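Local coordinates for protein YaeO (Vibrio cholerae serotype O1, PDB 6JIE) that inhibits Rho-dependent transcription termination by dissociating the Rho hexamer, and structurally resembles the RNA chaperone Hfq, at residues Y30-N40 against I47-L57; E59-E67 against P73-K81. All coordinates share one frame; numbering follows the deposited sequence.

In the fold
Interaction 1 (30-40 against 47-57) carries the chain from strand 29-31 around the corner at Gly32 into the three-stranded sheet, whereas interaction 2 (59-67 against 73-81) forms the far edge of the four-stranded sheet. Their centres are about 14 Å apart, on opposite sides of the chain's centre, and strand 55-59 leads from one to the next. They meet where Ile47 N packs against Thr60 CG2 at 3.7 Å and Asn40 ND2 against Glu59 CG at 4.1 Å. Each holds one magnesium ligand, Glu52 in interaction 1 and Asp61 in interaction 2; the side chain of Asn40 comes within about 8 Å of the Asp61-bound ion, measured from its nearest atom.

Interaction 1 (Y30-N40 against I47-L57); sequences YYGVAADTQRN and IALRGEEETWL. With MG (magnesium ion), chain D.
Tyr30 and Trp56 meet in a T-shaped stack: the tyrosine turns its edge to the indole, the planes at 65°, and CD1 of Tyr30 lies 3.5 Å from CD2 of Trp56. On the opposite face of the indole rests the CG methylene of Glu54, while Tyr31 O and a water lie at its rim, in the ring plane. That water donates to Tyr31 O and accepts from Glu52 N, satisfying both and tying strand 29-31 to the turn. The guanidinium of Arg50 has the methyl of Ala35 over one face, CB to NE 3.7 Å; its NE hydrogen-bonds to Tyr7 OH of the second subunit.

From strand 45-50, Leu49 spreads its two methyls over the corner at Gly32. With CG anti to the backbone N (chi1 -177°), CD2 reaches Tyr30 CB at 3.6 Å and CD1 lies against the backbone of Gly32 and Val33. At the other end the side chains of Gln38 and Leu57 cross at about a right angle, Gln38 CD 3.7 Å from Leu57 CD2.

Strands 33-39 and 45-50 form an antiparallel hairpin. Val33 and Arg50 exchange two backbone hydrogen bonds of 2.9 Å, N to O each way. Ala35 and Asp36 both face Ala48 in a classic beta bulge: Ala48 O receives Ala35 N at 2.8 Å and Ala48 N donates to Asp36 O. The sharp turn at Gly32, from four-stranded to three-stranded sheet, is consistent with the bent, Sm-like sheet of an Hfq homologue.

At the tip of the turn Glu52 OE2 binds magnesium at 2.1 Å, and a water on that ion donates to OE1. Held on both faces and at its edge, the indole is fixed in orientation; the metal probably favours the charged form of the Glu52 carboxylate.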
loop_
_atom_site.group_PDB
_atom_site.type_symbol
_atom_site.label_atom_id
_atom_site.label_comp_id
_atom_site.label_asym_id
_atom_site.label_seq_id
_atom_site.Cartn_x
_atom_site.Cartn_y
_atom_site.Cartn_z
ATOM N N TYR A 30 10.610 2.887 -8.307
ATOM C CA TYR A 30 9.795 1.762 -7.864
ATOM C C TYR A 30 8.738 2.271 -6.901
ATOM O O TYR A 30 9.033 3.128 -6.066
ATOM C CB TYR A 30 10.624 0.703 -7.140
ATOM C CG TYR A 30 11.745 0.065 -7.930
ATOM C CD1 TYR A 30 11.587 -1.189 -8.496
ATOM C CD2 TYR A 30 12.976 0.709 -8.077
ATOM C CE1 TYR A 30 12.619 -1.801 -9.196
ATOM C CE2 TYR A 30 14.017 0.107 -8.787
ATOM C CZ TYR A 30 13.827 -1.145 -9.336
ATOM O OH TYR A 30 14.837 -1.763 -10.032
ATOM N N TYR A 31 7.522 1.723 -6.991
ATOM C CA TYR A 31 6.430 2.053 -6.077
ATOM C C TYR A 31 5.984 0.797 -5.334
ATOM O O TYR A 31 5.864 -0.270 -5.936
ATOM C CB TYR A 31 5.207 2.629 -6.840
ATOM C CG TYR A 31 5.385 3.956 -7.574
ATOM C CD1 TYR A 31 5.983 4.015 -8.825
ATOM C CD2 TYR A 31 4.911 5.142 -7.026
ATOM C CE1 TYR A 31 6.127 5.232 -9.495
ATOM C CE2 TYR A 31 5.055 6.354 -7.685
ATOM C CZ TYR A 31 5.659 6.394 -8.913
ATOM O OH TYR A 31 5.789 7.602 -9.559
ATOM N N GLY A 32 5.693 0.906 -4.041
ATOM C CA GLY A 32 5.062 -0.220 -3.373
ATOM C C GLY A 32 4.962 0.020 -1.882
ATOM O O GLY A 32 5.006 1.161 -1.427
ATOM N N VAL A 33 4.848 -1.077 -1.139
ATOM C CA VAL A 33 4.742 -1.044 0.310
ATOM C C VAL A 33 6.082 -1.451 0.904
ATOM O O VAL A 33 6.639 -2.502 0.548
ATOM C CB VAL A 33 3.612 -1.964 0.798
ATOM C CG1 VAL A 33 3.537 -1.961 2.337
ATOM C CG2 VAL A 33 2.291 -1.529 0.163
ATOM N N ALA A 34 6.609 -0.614 1.792
ATOM C CA ALA A 34 7.864 -0.918 2.474
ATOM C C ALA A 34 7.663 -2.095 3.416
ATOM O O ALA A 34 6.909 -1.994 4.387
ATOM C CB ALA A 34 8.346 0.303 3.251
ATOM N N ALA A 35 8.336 -3.208 3.138
ATOM C CA ALA A 35 8.076 -4.459 3.836
ATOM C C ALA A 35 9.053 -4.716 4.973
ATOM O O ALA A 35 8.633 -4.976 6.107
ATOM C CB ALA A 35 8.111 -5.623 2.841
ATOM N N ASP A 36 10.349 -4.659 4.692
ATOM C CA ASP A 36 11.335 -5.037 5.691
ATOM C C ASP A 36 12.701 -4.603 5.189
ATOM O O ASP A 36 12.882 -4.278 4.008
ATOM C CB ASP A 36 11.306 -6.547 5.960
ATOM C CG ASP A 36 11.909 -6.921 7.308
ATOM O OD1 ASP A 36 12.410 -6.029 8.030
ATOM O OD2 ASP A 36 11.879 -8.118 7.651
ATOM N N THR A 37 13.650 -4.566 6.107
ATOM C CA THR A 37 15.049 -4.431 5.749
ATOM C C THR A 37 15.695 -5.797 5.900
ATOM O O THR A 37 15.423 -6.521 6.862
ATOM C CB THR A 37 15.757 -3.399 6.626
ATOM O OG1 THR A 37 15.478 -3.685 8.000
ATOM C CG2 THR A 37 15.263 -1.992 6.304
ATOM N N GLN A 38 16.505 -6.177 4.921
ATOM C CA GLN A 38 17.195 -7.454 5.001
ATOM C C GLN A 38 18.389 -7.378 4.070
ATOM O O GLN A 38 18.495 -6.464 3.253
ATOM C CB GLN A 38 16.269 -8.616 4.621
ATOM C CG GLN A 38 15.782 -8.546 3.188
ATOM C CD GLN A 38 14.783 -9.641 2.844
ATOM O OE1 GLN A 38 15.153 -10.700 2.337
ATOM N NE2 GLN A 38 13.514 -9.382 3.108
ATOM N N ARG A 39 19.288 -8.348 4.200
ATOM C CA ARG A 39 20.391 -8.462 3.263
ATOM C C ARG A 39 20.004 -9.374 2.107
ATOM O O ARG A 39 19.298 -10.367 2.294
ATOM C CB ARG A 39 21.647 -8.984 3.973
ATOM C CG ARG A 39 22.144 -8.014 5.035
ATOM C CD ARG A 39 23.604 -8.232 5.342
ATOM N NE ARG A 39 24.102 -7.333 6.382
ATOM C CZ ARG A 39 24.850 -6.255 6.151
ATOM N NH1 ARG A 39 25.193 -5.928 4.912
ATOM N NH2 ARG A 39 25.262 -5.504 7.162
ATOM N N ASN A 40 20.463 -9.025 0.908
ATOM C CA ASN A 40 20.240 -9.868 -0.260
ATOM C C ASN A 40 21.262 -11.002 -0.257
ATOM O O ASN A 40 22.035 -11.161 0.688
ATOM C CB ASN A 40 20.272 -9.029 -1.538
ATOM C CG ASN A 40 21.610 -8.296 -1.761
ATOM O OD1 ASN A 40 22.653 -8.644 -1.195
ATOM N ND2 ASN A 40 21.570 -7.274 -2.615
ATOM N N ILE A 47 16.191 -2.715 1.291
ATOM C CA ILE A 47 14.791 -2.621 1.688
ATOM C C ILE A 47 13.995 -3.562 0.793
ATOM O O ILE A 47 14.198 -3.592 -0.425
ATOM C CB ILE A 47 14.273 -1.179 1.592
ATOM C CG1 ILE A 47 12.750 -1.150 1.844
ATOM C CG2 ILE A 47 14.625 -0.582 0.256
ATOM C CD1 ILE A 47 12.156 0.234 1.848
ATOM N N ALA A 48 13.116 -4.358 1.396
ATOM C CA ALA A 48 12.202 -5.195 0.637
ATOM C C ALA A 48 10.969 -4.361 0.328
ATOM O O ALA A 48 10.303 -3.882 1.245
ATOM C CB ALA A 48 11.819 -6.453 1.416
ATOM N N LEU A 49 10.698 -4.157 -0.954
ATOM C CA LEU A 49 9.601 -3.309 -1.400
ATOM C C LEU A 49 8.607 -4.189 -2.137
ATOM O O LEU A 49 8.936 -4.761 -3.179
ATOM C CB LEU A 49 10.099 -2.177 -2.301
ATOM C CG LEU A 49 9.025 -1.194 -2.767
ATOM C CD1 LEU A 49 8.590 -0.321 -1.607
ATOM C CD2 LEU A 49 9.563 -0.346 -3.900
ATOM N N ARG A 50 7.394 -4.296 -1.603
ATOM C CA ARG A 50 6.357 -5.118 -2.231
ATOM C C ARG A 50 5.636 -4.261 -3.257
ATOM O O ARG A 50 4.828 -3.399 -2.910
ATOM C CB ARG A 50 5.399 -5.672 -1.184
ATOM C CG ARG A 50 6.060 -6.559 -0.159
ATOM C CD ARG A 50 5.068 -7.526 0.479
ATOM N NE ARG A 50 5.583 -8.054 1.738
ATOM C CZ ARG A 50 6.471 -9.036 1.832
ATOM N NH1 ARG A 50 6.946 -9.612 0.735
ATOM N NH2 ARG A 50 6.883 -9.438 3.026
ATOM N N GLY A 51 5.936 -4.484 -4.533
ATOM C CA GLY A 51 5.291 -3.765 -5.604
ATOM C C GLY A 51 4.004 -4.425 -6.060
ATOM O O GLY A 51 3.522 -5.403 -5.482
ATOM N N GLU A 52 3.458 -3.884 -7.156
ATOM C CA GLU A 52 2.156 -4.333 -7.629
ATOM C C GLU A 52 2.194 -5.805 -7.996
ATOM O O GLU A 52 1.295 -6.564 -7.630
ATOM C CB GLU A 52 1.695 -3.510 -8.828
ATOM C CG GLU A 52 0.302 -3.925 -9.289
ATOM C CD GLU A 52 -0.263 -3.038 -10.384
ATOM O OE1 GLU A 52 0.501 -2.239 -10.965
ATOM O OE2 GLU A 52 -1.478 -3.144 -10.654
ATOM N N GLU A 53 3.265 -6.241 -8.665
ATOM C CA GLU A 53 3.340 -7.587 -9.201
ATOM C C GLU A 53 4.437 -8.435 -8.593
ATOM O O GLU A 53 4.388 -9.661 -8.743
ATOM C CB GLU A 53 3.538 -7.546 -10.726
ATOM C CG GLU A 53 2.381 -6.906 -11.466
ATOM C CD GLU A 53 2.716 -6.585 -12.907
ATOM O OE1 GLU A 53 3.653 -5.790 -13.144
ATOM O OE2 GLU A 53 2.043 -7.134 -13.803
ATOM N N GLU A 54 5.405 -7.830 -7.909
ATOM C CA GLU A 54 6.555 -8.549 -7.383
ATOM C C GLU A 54 7.158 -7.754 -6.237
ATOM O O GLU A 54 6.856 -6.572 -6.037
ATOM C CB GLU A 54 7.604 -8.787 -8.471
ATOM C CG GLU A 54 8.149 -7.498 -9.039
ATOM C CD GLU A 54 9.069 -7.719 -10.227
ATOM O OE1 GLU A 54 10.013 -8.533 -10.112
ATOM O OE2 GLU A 54 8.833 -7.087 -11.279
ATOM N N THR A 55 8.042 -8.419 -5.503
ATOM C CA THR A 55 8.787 -7.818 -4.408
ATOM C C THR A 55 10.243 -7.684 -4.820
ATOM O O THR A 55 10.828 -8.631 -5.358
ATOM C CB THR A 55 8.668 -8.661 -3.136
ATOM O OG1 THR A 55 7.293 -8.719 -2.730
ATOM C CG2 THR A 55 9.483 -8.041 -2.012
ATOM N N TRP A 56 10.811 -6.502 -4.590
ATOM C CA TRP A 56 12.198 -6.203 -4.929
ATOM C C TRP A 56 13.026 -6.059 -3.661
ATOM O O TRP A 56 12.547 -5.536 -2.649
ATOM C CB TRP A 56 12.306 -4.904 -5.744
ATOM C CG TRP A 56 11.484 -4.867 -7.017
ATOM C CD1 TRP A 56 11.772 -5.476 -8.215
ATOM C CD2 TRP A 56 10.259 -4.149 -7.219
ATOM N NE1 TRP A 56 10.795 -5.185 -9.139
ATOM C CE2 TRP A 56 9.851 -4.378 -8.551
ATOM C CE3 TRP A 56 9.466 -3.338 -6.399
ATOM C CZ2 TRP A 56 8.689 -3.828 -9.081
ATOM C CZ3 TRP A 56 8.303 -2.789 -6.931
ATOM C CH2 TRP A 56 7.928 -3.041 -8.259
ATOM N N LEU A 57 14.274 -6.530 -3.718
ATOM C CA LEU A 57 15.276 -6.209 -2.702
ATOM C C LEU A 57 16.184 -5.153 -3.300
ATOM O O LEU A 57 17.032 -5.465 -4.147
ATOM C CB LEU A 57 16.085 -7.431 -2.276
ATOM C CG LEU A 57 15.310 -8.552 -1.600
ATOM C CD1 LEU A 57 16.267 -9.619 -1.120
ATOM C CD2 LEU A 57 14.477 -8.000 -0.453
HETATM MG MG MG D . -2.618 -2.551 -12.364
HETATM O O HOH W 1 4.563 -1.547 -8.228
HETATM O O HOH W 2 19.136 -6.790 -4.538
HETATM O O HOH W 3 -0.945 -2.117 -13.654
HETATM O O HOH W 4 -2.528 -0.711 -11.179
#

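Interaction 2 (E59-E67 against P73-K81); sequences ETDQLSSME and PHFSVIHFK. With MG (magnesium ion), chain C.
Thr60 starts the contact with its carbonyl: O takes Lys81 NZ at 3.0 Å in the carbonyl plane and also accepts Leu63 N. Asp61 binds a magnesium ion through OD1 at 2.2 Å, with two waters also on the ion. The carbonyl of Leu63 gives the lysine its second partner, NZ to O 2.8 Å on a lone pair; bends at chi3 and chi4 curl the chain back to bring the ammonium there. Leu63 CB also touches Phe80 CD2. Ser64 O accepts a hydrogen bond from Phe80 N. Ser65 pairs with His79 across a non-hydrogen-bonded site, its CB 3.8 Å from ND1 of His79. Met66 exchanges two backbone hydrogen bonds with Ile78 and, bent at chi3 (69°), lays its CE methyl over one face of Phe75, 3.7 Å from CZ, a CH-pi and Met-aromatic contact. Glu67 runs its CG past Val77 CG2 at 3.9 Å.

The hairpin forms one edge of the four-stranded sheet: strand 63-68 lies between strands 19-24 and 77-79, with Ser64 and Ser65 both facing Thr23 in a classic beta bulge, while Leu63 and Phe80 pack on Ile10, and Met66 on Tyr9, of helix 9-15.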
loop_
_atom_site.group_PDB
_atom_site.type_symbol
_atom_site.label_atom_id
_atom_site.label_comp_id
_atom_site.label_asym_id
_atom_site.label_seq_id
_atom_site.Cartn_x
_atom_site.Cartn_y
_atom_site.Cartn_z
ATOM N N GLU A 59 18.961 -2.133 -2.928
ATOM C CA GLU A 59 20.094 -1.812 -2.074
ATOM C C GLU A 59 19.939 -0.423 -1.485
ATOM O O GLU A 59 19.804 0.562 -2.221
ATOM C CB GLU A 59 21.383 -1.888 -2.878
ATOM C CG GLU A 59 21.760 -3.266 -3.351
ATOM C CD GLU A 59 22.882 -3.193 -4.360
ATOM O OE1 GLU A 59 24.053 -2.972 -3.965
ATOM O OE2 GLU A 59 22.578 -3.316 -5.558
ATOM N N THR A 60 20.004 -0.330 -0.157
ATOM C CA THR A 60 19.849 0.976 0.462
ATOM C C THR A 60 20.966 1.926 0.058
ATOM O O THR A 60 20.714 3.131 -0.061
ATOM C CB THR A 60 19.755 0.845 1.986
ATOM O OG1 THR A 60 20.972 0.317 2.522
ATOM C CG2 THR A 60 18.568 -0.045 2.373
ATOM N N ASP A 61 22.191 1.411 -0.185
ATOM C CA ASP A 61 23.279 2.258 -0.672
ATOM C C ASP A 61 22.987 2.843 -2.043
ATOM O O ASP A 61 23.674 3.781 -2.463
ATOM C CB ASP A 61 24.606 1.490 -0.779
ATOM C CG ASP A 61 25.177 1.093 0.563
ATOM O OD1 ASP A 61 25.878 0.054 0.611
ATOM O OD2 ASP A 61 24.933 1.802 1.562
ATOM N N GLN A 62 22.026 2.284 -2.773
ATOM C CA GLN A 62 21.688 2.757 -4.105
ATOM C C GLN A 62 20.438 3.621 -4.121
ATOM O O GLN A 62 19.980 4.005 -5.197
ATOM C CB GLN A 62 21.526 1.573 -5.055
ATOM C CG GLN A 62 22.830 0.837 -5.283
ATOM C CD GLN A 62 23.872 1.738 -5.914
ATOM O OE1 GLN A 62 23.550 2.581 -6.753
ATOM N NE2 GLN A 62 25.121 1.585 -5.495
ATOM N N LEU A 63 19.881 3.953 -2.960
ATOM C CA LEU A 63 18.688 4.793 -2.933
ATOM C C LEU A 63 19.073 6.251 -3.135
ATOM O O LEU A 63 20.022 6.745 -2.517
ATOM C CB LEU A 63 17.942 4.638 -1.613
ATOM C CG LEU A 63 17.254 3.296 -1.426
ATOM C CD1 LEU A 63 16.856 3.175 0.025
ATOM C CD2 LEU A 63 16.046 3.224 -2.334
ATOM N N SER A 64 18.336 6.936 -4.006
ATOM C CA SER A 64 18.452 8.382 -4.151
ATOM C C SER A 64 17.402 9.128 -3.341
ATOM O O SER A 64 17.708 10.153 -2.726
ATOM C CB SER A 64 18.338 8.789 -5.623
ATOM O OG SER A 64 18.462 10.196 -5.767
ATOM N N SER A 65 16.167 8.635 -3.316
ATOM C CA SER A 65 15.124 9.304 -2.551
ATOM C C SER A 65 14.031 8.304 -2.211
ATOM O O SER A 65 13.868 7.276 -2.876
ATOM C CB SER A 65 14.538 10.499 -3.317
ATOM O OG SER A 65 13.921 10.089 -4.532
ATOM N N MET A 66 13.305 8.608 -1.135
ATOM C CA MET A 66 12.109 7.871 -0.741
ATOM C C MET A 66 10.986 8.880 -0.554
ATOM O O MET A 66 11.148 9.860 0.182
ATOM C CB MET A 66 12.327 7.076 0.559
ATOM C CG MET A 66 11.046 6.496 1.141
ATOM S SD MET A 66 11.411 5.383 2.519
ATOM C CE MET A 66 11.995 6.583 3.717
ATOM N N GLU A 67 9.862 8.655 -1.231
ATOM C CA GLU A 67 8.726 9.571 -1.214
ATOM C C GLU A 67 7.510 8.868 -0.626
ATOM O O GLU A 67 7.175 7.753 -1.033
ATOM C CB GLU A 67 8.419 10.071 -2.632
ATOM C CG GLU A 67 7.150 10.904 -2.760
ATOM C CD GLU A 67 6.962 11.457 -4.152
ATOM O OE1 GLU A 67 7.913 11.400 -4.943
ATOM O OE2 GLU A 67 5.873 11.973 -4.452
ATOM N N PRO A 73 2.720 11.686 9.294
ATOM C CA PRO A 73 3.490 12.800 9.858
ATOM C C PRO A 73 4.998 12.643 9.769
ATOM O O PRO A 73 5.717 13.509 10.278
ATOM C CB PRO A 73 3.038 12.801 11.322
ATOM C CG PRO A 73 2.813 11.361 11.600
ATOM C CD PRO A 73 2.150 10.834 10.357
ATOM N N HIS A 74 5.505 11.583 9.147
ATOM C CA HIS A 74 6.920 11.269 9.285
ATOM C C HIS A 74 7.764 11.892 8.183
ATOM O O HIS A 74 8.807 12.483 8.472
ATOM C CB HIS A 74 7.107 9.758 9.327
ATOM C CG HIS A 74 6.250 9.101 10.357
ATOM N ND1 HIS A 74 6.480 9.251 11.705
ATOM C CD2 HIS A 74 5.130 8.351 10.243
ATOM C CE1 HIS A 74 5.554 8.596 12.382
ATOM N NE2 HIS A 74 4.721 8.044 11.520
ATOM N N PHE A 75 7.332 11.775 6.928
ATOM C CA PHE A 75 8.084 12.373 5.835
ATOM C C PHE A 75 7.180 12.562 4.626
ATOM O O PHE A 75 6.152 11.892 4.471
ATOM C CB PHE A 75 9.315 11.529 5.450
ATOM C CG PHE A 75 8.996 10.107 5.073
ATOM C CD1 PHE A 75 8.687 9.775 3.759
ATOM C CD2 PHE A 75 9.036 9.097 6.024
ATOM C CE1 PHE A 75 8.409 8.466 3.411
ATOM C CE2 PHE A 75 8.757 7.792 5.689
ATOM C CZ PHE A 75 8.447 7.471 4.371
ATOM N N SER A 76 7.600 13.491 3.769
ATOM C CA SER A 76 7.110 13.605 2.403
ATOM C C SER A 76 8.152 13.004 1.463
ATOM O O SER A 76 8.032 11.839 1.059
ATOM C CB SER A 76 6.822 15.062 2.048
ATOM O OG SER A 76 5.682 15.527 2.750
ATOM N N VAL A 77 9.198 13.770 1.135
ATOM C CA VAL A 77 10.310 13.281 0.322
ATOM C C VAL A 77 11.593 13.340 1.140
ATOM O O VAL A 77 11.935 14.392 1.701
ATOM C CB VAL A 77 10.468 14.085 -0.980
ATOM C CG1 VAL A 77 11.592 13.490 -1.817
ATOM C CG2 VAL A 77 9.175 14.081 -1.764
ATOM N N ILE A 78 12.284 12.206 1.213
ATOM C CA ILE A 78 13.582 12.065 1.857
ATOM C C ILE A 78 14.609 11.894 0.754
ATOM O O ILE A 78 14.445 11.035 -0.121
ATOM C CB ILE A 78 13.616 10.857 2.813
ATOM C CG1 ILE A 78 12.644 11.052 3.986
ATOM C CG2 ILE A 78 15.026 10.595 3.302
ATOM C CD1 ILE A 78 12.995 12.198 4.895
ATOM N N HIS A 79 15.652 12.712 0.778
ATOM C CA HIS A 79 16.751 12.601 -0.170
ATOM C C HIS A 79 17.973 12.061 0.557
ATOM O O HIS A 79 18.377 12.604 1.591
ATOM C CB HIS A 79 17.056 13.951 -0.824
ATOM C CG HIS A 79 15.953 14.453 -1.706
ATOM N ND1 HIS A 79 15.791 14.029 -3.009
ATOM C CD2 HIS A 79 14.956 15.341 -1.473
ATOM C CE1 HIS A 79 14.739 14.631 -3.537
ATOM N NE2 HIS A 79 14.218 15.433 -2.627
ATOM N N PHE A 80 18.566 11.005 0.011
ATOM C CA PHE A 80 19.710 10.353 0.635
ATOM C C PHE A 80 21.023 10.848 0.046
ATOM O O PHE A 80 21.101 11.209 -1.131
ATOM C CB PHE A 80 19.625 8.834 0.468
ATOM C CG PHE A 80 18.381 8.233 1.037
ATOM C CD1 PHE A 80 18.258 8.026 2.400
ATOM C CD2 PHE A 80 17.329 7.872 0.209
ATOM C CE1 PHE A 80 17.114 7.474 2.926
ATOM C CE2 PHE A 80 16.184 7.313 0.736
ATOM C CZ PHE A 80 16.081 7.118 2.101
ATOM N N LYS A 81 22.052 10.861 0.897
ATOM C CA LYS A 81 23.466 11.011 0.524
ATOM C C LYS A 81 23.737 11.711 -0.809
ATOM O O LYS A 81 24.670 11.356 -1.531
ATOM C CB LYS A 81 24.136 9.628 0.516
ATOM C CG LYS A 81 23.505 8.608 -0.437
ATOM C CD LYS A 81 23.794 7.173 0.002
ATOM C CE LYS A 81 22.587 6.522 0.683
ATOM N NZ LYS A 81 21.586 5.956 -0.284
HETATM MG MG MG C . 26.895 -1.040 -1.027
HETATM O O HOH W 5 24.982 -2.118 -1.587
HETATM O O HOH W 6 17.292 12.827 -4.624
HETATM O O HOH W 7 26.945 0.080 -2.822
#